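Local coordinates for SusD superfamily protein (Bacteroides fragilis, PDB 3L22), which probably binds sugars at the outer membrane as a member of the SusD family, and carries zinc ions in the crystal, at residues Y129-V141 / I394-F406. Numbering follows the deposited sequence.
Sequences YYLNNLYPTPYSV and IRGIDIMRRGEHF. With ZN (zinc ion), chain F; EDO (1,2-ethanediol), chain B.
Asn133 and Ile397 face each other, their CA atoms 6.2 Å apart, where the loop following helix 113-131 passes beside helix 395-401. The loop then runs along this helix to its C-terminal end, where Pro138 lies near Arg401 and Val141 near Gly403. Gly403, with positive phi, closes the helix in a Schellman motif.

Ile397 carries one end of the contact. With chi1 at -65°, CG1 carries CD1 to the edge of the Tyr130 ring, 3.8 Å from Tyr130 CE1. The CG2 branch makes van der Waals contact with Tyr129 OH and Asn133 OD1. The Asn133 amide is held by a bond from ND2 to Tyr129 O (2.8 Å). In one of its two modelled conformers, selenomethionine Met400 extends to the loop backbone, its CE 3.4 Å from Pro136 O. Pro138 packs its ring carbons on Met400 O.

At the helix end, Ser140 OG donates to Arg401 O (2.7 Å) from above the carbonyl plane. Water 2 joins the same oxygen to Ser140 N, and water 1 links Asn133 O to Gly396 O, weakly at the latter. Arg401 NH2 forms salt bridges with Asp398 OD1 and Glu336.

The end of helix 113-131 and the loop after it pack on helix 395-401, joining the N-terminal and C-terminal family regions of the largely helical SusD fold.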
# COMPACT_ATOMS: atom_id res chain seq x y z
N TYR A 129 0.82 0.67 9.37
CA TYR A 129 -0.32 0.96 8.53
C TYR A 129 -0.83 -0.29 7.79
O TYR A 129 -2.04 -0.55 7.72
CB TYR A 129 0.04 2.09 7.53
CG TYR A 129 -0.93 2.23 6.40
CD1 TYR A 129 -2.09 2.99 6.54
CD2 TYR A 129 -0.70 1.61 5.19
CE1 TYR A 129 -3.00 3.13 5.51
CE2 TYR A 129 -1.63 1.73 4.13
CZ TYR A 129 -2.76 2.49 4.30
OH TYR A 129 -3.66 2.65 3.26
N TYR A 130 0.10 -1.05 7.22
CA TYR A 130 -0.29 -2.28 6.54
C TYR A 130 -0.86 -3.35 7.51
O TYR A 130 -1.87 -3.98 7.19
CB TYR A 130 0.85 -2.81 5.67
CG TYR A 130 1.07 -1.97 4.42
CD1 TYR A 130 0.06 -1.83 3.47
CD2 TYR A 130 2.29 -1.36 4.17
CE1 TYR A 130 0.25 -1.09 2.31
CE2 TYR A 130 2.50 -0.60 3.03
CZ TYR A 130 1.48 -0.49 2.09
OH TYR A 130 1.67 0.25 0.96
N LEU A 131 -0.29 -3.49 8.70
CA LEU A 131 -0.86 -4.39 9.71
C LEU A 131 -2.29 -3.96 10.08
O LEU A 131 -3.19 -4.81 10.23
CB LEU A 131 0.02 -4.45 10.95
CG LEU A 131 1.44 -5.01 10.86
CD1 LEU A 131 2.14 -4.86 12.21
CD2 LEU A 131 1.39 -6.51 10.39
N ASN A 132 -2.53 -2.65 10.12
CA ASN A 132 -3.82 -2.11 10.53
C ASN A 132 -4.89 -2.33 9.47
O ASN A 132 -6.06 -2.08 9.72
CB ASN A 132 -3.73 -0.60 10.83
CG ASN A 132 -4.50 -0.18 12.07
OD1 ASN A 132 -4.69 -0.97 12.99
ND2 ASN A 132 -4.92 1.11 12.12
N ASN A 133 -4.48 -2.73 8.26
CA ASN A 133 -5.40 -3.05 7.17
C ASN A 133 -5.52 -4.55 6.88
O ASN A 133 -6.06 -4.93 5.82
CB ASN A 133 -4.97 -2.28 5.92
CG ASN A 133 -5.37 -0.82 5.98
OD1 ASN A 133 -6.54 -0.50 5.74
ND2 ASN A 133 -4.41 0.06 6.31
N LEU A 134 -5.12 -5.38 7.86
CA LEU A 134 -5.29 -6.84 7.80
C LEU A 134 -5.99 -7.44 9.04
O LEU A 134 -6.93 -8.21 8.90
CB LEU A 134 -3.96 -7.54 7.57
CG LEU A 134 -3.34 -7.30 6.19
CD1 LEU A 134 -1.85 -7.70 6.17
CD2 LEU A 134 -4.18 -8.02 5.10
N TYR A 135 -5.55 -7.05 10.23
CA TYR A 135 -5.95 -7.70 11.47
C TYR A 135 -7.23 -7.15 12.15
O TYR A 135 -8.04 -7.93 12.58
CB TYR A 135 -4.75 -7.77 12.42
CG TYR A 135 -3.64 -8.61 11.78
CD1 TYR A 135 -3.70 -10.02 11.81
CD2 TYR A 135 -2.58 -8.02 11.11
CE1 TYR A 135 -2.71 -10.81 11.18
CE2 TYR A 135 -1.60 -8.81 10.47
CZ TYR A 135 -1.66 -10.19 10.52
OH TYR A 135 -0.67 -10.93 9.91
N PRO A 136 -7.45 -5.82 12.18
CA PRO A 136 -8.64 -5.39 12.87
C PRO A 136 -9.81 -5.13 11.94
O PRO A 136 -9.62 -4.81 10.76
CB PRO A 136 -8.22 -4.05 13.46
CG PRO A 136 -7.31 -3.49 12.42
CD PRO A 136 -6.56 -4.69 11.90
N THR A 137 -11.01 -5.20 12.50
CA THR A 137 -12.16 -4.58 11.88
C THR A 137 -11.81 -3.12 11.59
O THR A 137 -11.18 -2.48 12.45
CB THR A 137 -13.35 -4.65 12.84
OG1 THR A 137 -13.62 -6.01 13.10
CG2 THR A 137 -14.62 -3.98 12.27
N PRO A 138 -12.20 -2.59 10.42
CA PRO A 138 -11.85 -1.22 10.09
C PRO A 138 -12.45 -0.18 11.03
O PRO A 138 -13.51 -0.36 11.62
CB PRO A 138 -12.40 -1.03 8.67
CG PRO A 138 -13.49 -2.03 8.57
CD PRO A 138 -12.93 -3.21 9.30
N TYR A 139 -11.72 0.90 11.18
CA TYR A 139 -12.12 2.02 12.03
C TYR A 139 -13.51 2.53 11.68
O TYR A 139 -14.28 2.87 12.57
CB TYR A 139 -11.08 3.12 11.86
CG TYR A 139 -11.28 4.40 12.66
CD1 TYR A 139 -12.21 5.35 12.26
CD2 TYR A 139 -10.48 4.69 13.78
CE1 TYR A 139 -12.39 6.53 12.95
CE2 TYR A 139 -10.65 5.90 14.50
CZ TYR A 139 -11.58 6.82 14.04
OH TYR A 139 -11.78 8.00 14.66
N SER A 140 -13.83 2.57 10.39
CA SER A 140 -15.13 3.06 9.93
C SER A 140 -16.25 2.22 10.48
O SER A 140 -17.35 2.71 10.55
CB SER A 140 -15.24 3.09 8.40
OG SER A 140 -15.11 1.78 7.86
N VAL A 141 -15.99 0.96 10.82
CA VAL A 141 -17.01 0.11 11.44
C VAL A 141 -16.92 0.10 12.95
O VAL A 141 -17.93 0.18 13.61
CB VAL A 141 -16.93 -1.34 10.92
CG1 VAL A 141 -17.89 -2.26 11.74
CG2 VAL A 141 -17.25 -1.37 9.41
N ILE A 394 -3.50 -1.75 -3.45
CA ILE A 394 -4.43 -0.75 -2.94
C ILE A 394 -5.86 -1.25 -2.81
O ILE A 394 -6.53 -0.88 -1.83
CB ILE A 394 -4.40 0.55 -3.83
CG1 ILE A 394 -3.16 1.40 -3.51
CG2 ILE A 394 -5.62 1.41 -3.62
CD1 ILE A 394 -2.86 2.53 -4.59
N ARG A 395 -6.33 -2.08 -3.74
CA ARG A 395 -7.76 -2.32 -3.80
C ARG A 395 -8.41 -2.87 -2.50
O ARG A 395 -9.48 -2.40 -2.05
CB ARG A 395 -8.06 -3.23 -4.97
CG ARG A 395 -9.54 -3.60 -5.11
CD ARG A 395 -10.40 -2.37 -5.33
NE ARG A 395 -11.80 -2.69 -5.44
CZ ARG A 395 -12.80 -1.89 -5.07
NH1 ARG A 395 -12.59 -0.66 -4.59
NH2 ARG A 395 -14.04 -2.32 -5.19
N GLY A 396 -7.76 -3.87 -1.92
CA GLY A 396 -8.26 -4.50 -0.71
C GLY A 396 -8.23 -3.55 0.48
O GLY A 396 -8.97 -3.75 1.44
N ILE A 397 -7.38 -2.52 0.43
CA ILE A 397 -7.37 -1.49 1.47
C ILE A 397 -8.57 -0.55 1.29
O ILE A 397 -9.25 -0.21 2.26
CB ILE A 397 -6.05 -0.69 1.48
CG1 ILE A 397 -4.90 -1.63 1.86
CG2 ILE A 397 -6.16 0.49 2.42
CD1 ILE A 397 -3.47 -1.06 1.74
N ASP A 398 -8.85 -0.14 0.06
CA ASP A 398 -9.97 0.79 -0.16
C ASP A 398 -11.30 0.14 0.24
O ASP A 398 -12.15 0.78 0.92
CB ASP A 398 -10.01 1.28 -1.61
CG ASP A 398 -8.97 2.37 -1.93
OD1 ASP A 398 -8.35 2.97 -1.00
OD2 ASP A 398 -8.80 2.67 -3.13
N ILE A 399 -11.47 -1.14 -0.09
CA ILE A 399 -12.70 -1.86 0.26
C ILE A 399 -12.86 -1.92 1.80
O ILE A 399 -13.93 -1.62 2.38
CB ILE A 399 -12.67 -3.30 -0.30
CG1 ILE A 399 -12.79 -3.28 -1.83
CG2 ILE A 399 -13.78 -4.16 0.31
CD1 ILE A 399 -12.45 -4.63 -2.59
N MSE A 400 -11.78 -2.33 2.45
CA MSE A 400 -11.82 -2.52 3.87
C MSE A 400 -12.00 -1.20 4.63
O MSE A 400 -12.82 -1.14 5.53
CB MSE A 400 -10.57 -3.20 4.37
CG MSE A 400 -10.77 -3.83 5.75
SE MSE A 400 -9.06 -4.59 6.18
CE MSE A 400 -9.66 -5.90 7.50
N ARG A 401 -11.27 -0.15 4.27
CA ARG A 401 -11.38 1.10 5.06
C ARG A 401 -12.77 1.68 4.96
O ARG A 401 -13.30 2.21 5.95
CB ARG A 401 -10.31 2.12 4.71
CG ARG A 401 -10.42 2.77 3.35
CD ARG A 401 -9.45 3.93 3.27
NE ARG A 401 -9.34 4.36 1.87
CZ ARG A 401 -10.17 5.16 1.22
NH1 ARG A 401 -11.23 5.71 1.80
NH2 ARG A 401 -9.93 5.42 -0.04
N ARG A 402 -13.41 1.49 3.81
CA ARG A 402 -14.79 1.91 3.66
C ARG A 402 -15.83 0.96 4.28
O ARG A 402 -16.98 1.25 4.21
CB ARG A 402 -15.11 2.21 2.20
CG ARG A 402 -14.37 3.44 1.66
CD ARG A 402 -14.99 3.94 0.38
NE ARG A 402 -14.67 3.12 -0.79
CZ ARG A 402 -13.68 3.35 -1.66
NH1 ARG A 402 -12.82 4.34 -1.49
NH2 ARG A 402 -13.53 2.54 -2.72
N GLY A 403 -15.41 -0.14 4.90
CA GLY A 403 -16.34 -1.07 5.51
C GLY A 403 -17.25 -1.76 4.49
O GLY A 403 -18.33 -2.19 4.85
N GLU A 404 -16.79 -1.89 3.25
CA GLU A 404 -17.57 -2.54 2.21
C GLU A 404 -17.40 -4.04 2.26
O GLU A 404 -16.38 -4.56 2.74
CB GLU A 404 -17.16 -2.03 0.82
CG GLU A 404 -17.41 -0.51 0.58
CD GLU A 404 -16.72 0.07 -0.66
OE1 GLU A 404 -16.08 -0.69 -1.46
OE2 GLU A 404 -16.86 1.30 -0.87
N HIS A 405 -18.38 -4.75 1.72
CA HIS A 405 -18.24 -6.19 1.51
C HIS A 405 -17.20 -6.47 0.43
O HIS A 405 -17.14 -5.77 -0.55
CB HIS A 405 -19.56 -6.83 1.07
CG HIS A 405 -20.61 -6.87 2.13
ND1 HIS A 405 -21.02 -8.04 2.73
CD2 HIS A 405 -21.36 -5.88 2.67
CE1 HIS A 405 -21.97 -7.76 3.61
NE2 HIS A 405 -22.20 -6.46 3.59
N PHE A 406 -16.43 -7.53 0.61
CA PHE A 406 -15.61 -8.08 -0.45
C PHE A 406 -16.52 -9.01 -1.23
O PHE A 406 -16.93 -10.07 -0.70
CB PHE A 406 -14.44 -8.87 0.14
CG PHE A 406 -13.43 -8.03 0.85
CD1 PHE A 406 -13.55 -7.78 2.22
CD2 PHE A 406 -12.36 -7.50 0.17
CE1 PHE A 406 -12.56 -7.01 2.88
CE2 PHE A 406 -11.41 -6.73 0.81
CZ PHE A 406 -11.51 -6.49 2.16
ZN ZN F . -23.24 -6.10 5.05
C1 EDO B . -5.82 4.97 -0.54
O1 EDO B . -5.30 5.08 -1.84
C2 EDO B . -5.64 3.57 0.07
O2 EDO B . -6.38 3.64 1.33
O HOH W 1 -7.32 -5.31 3.26
O HOH W 2 -11.78 2.66 8.21
O HOH W 3 -24.23 -4.64 3.79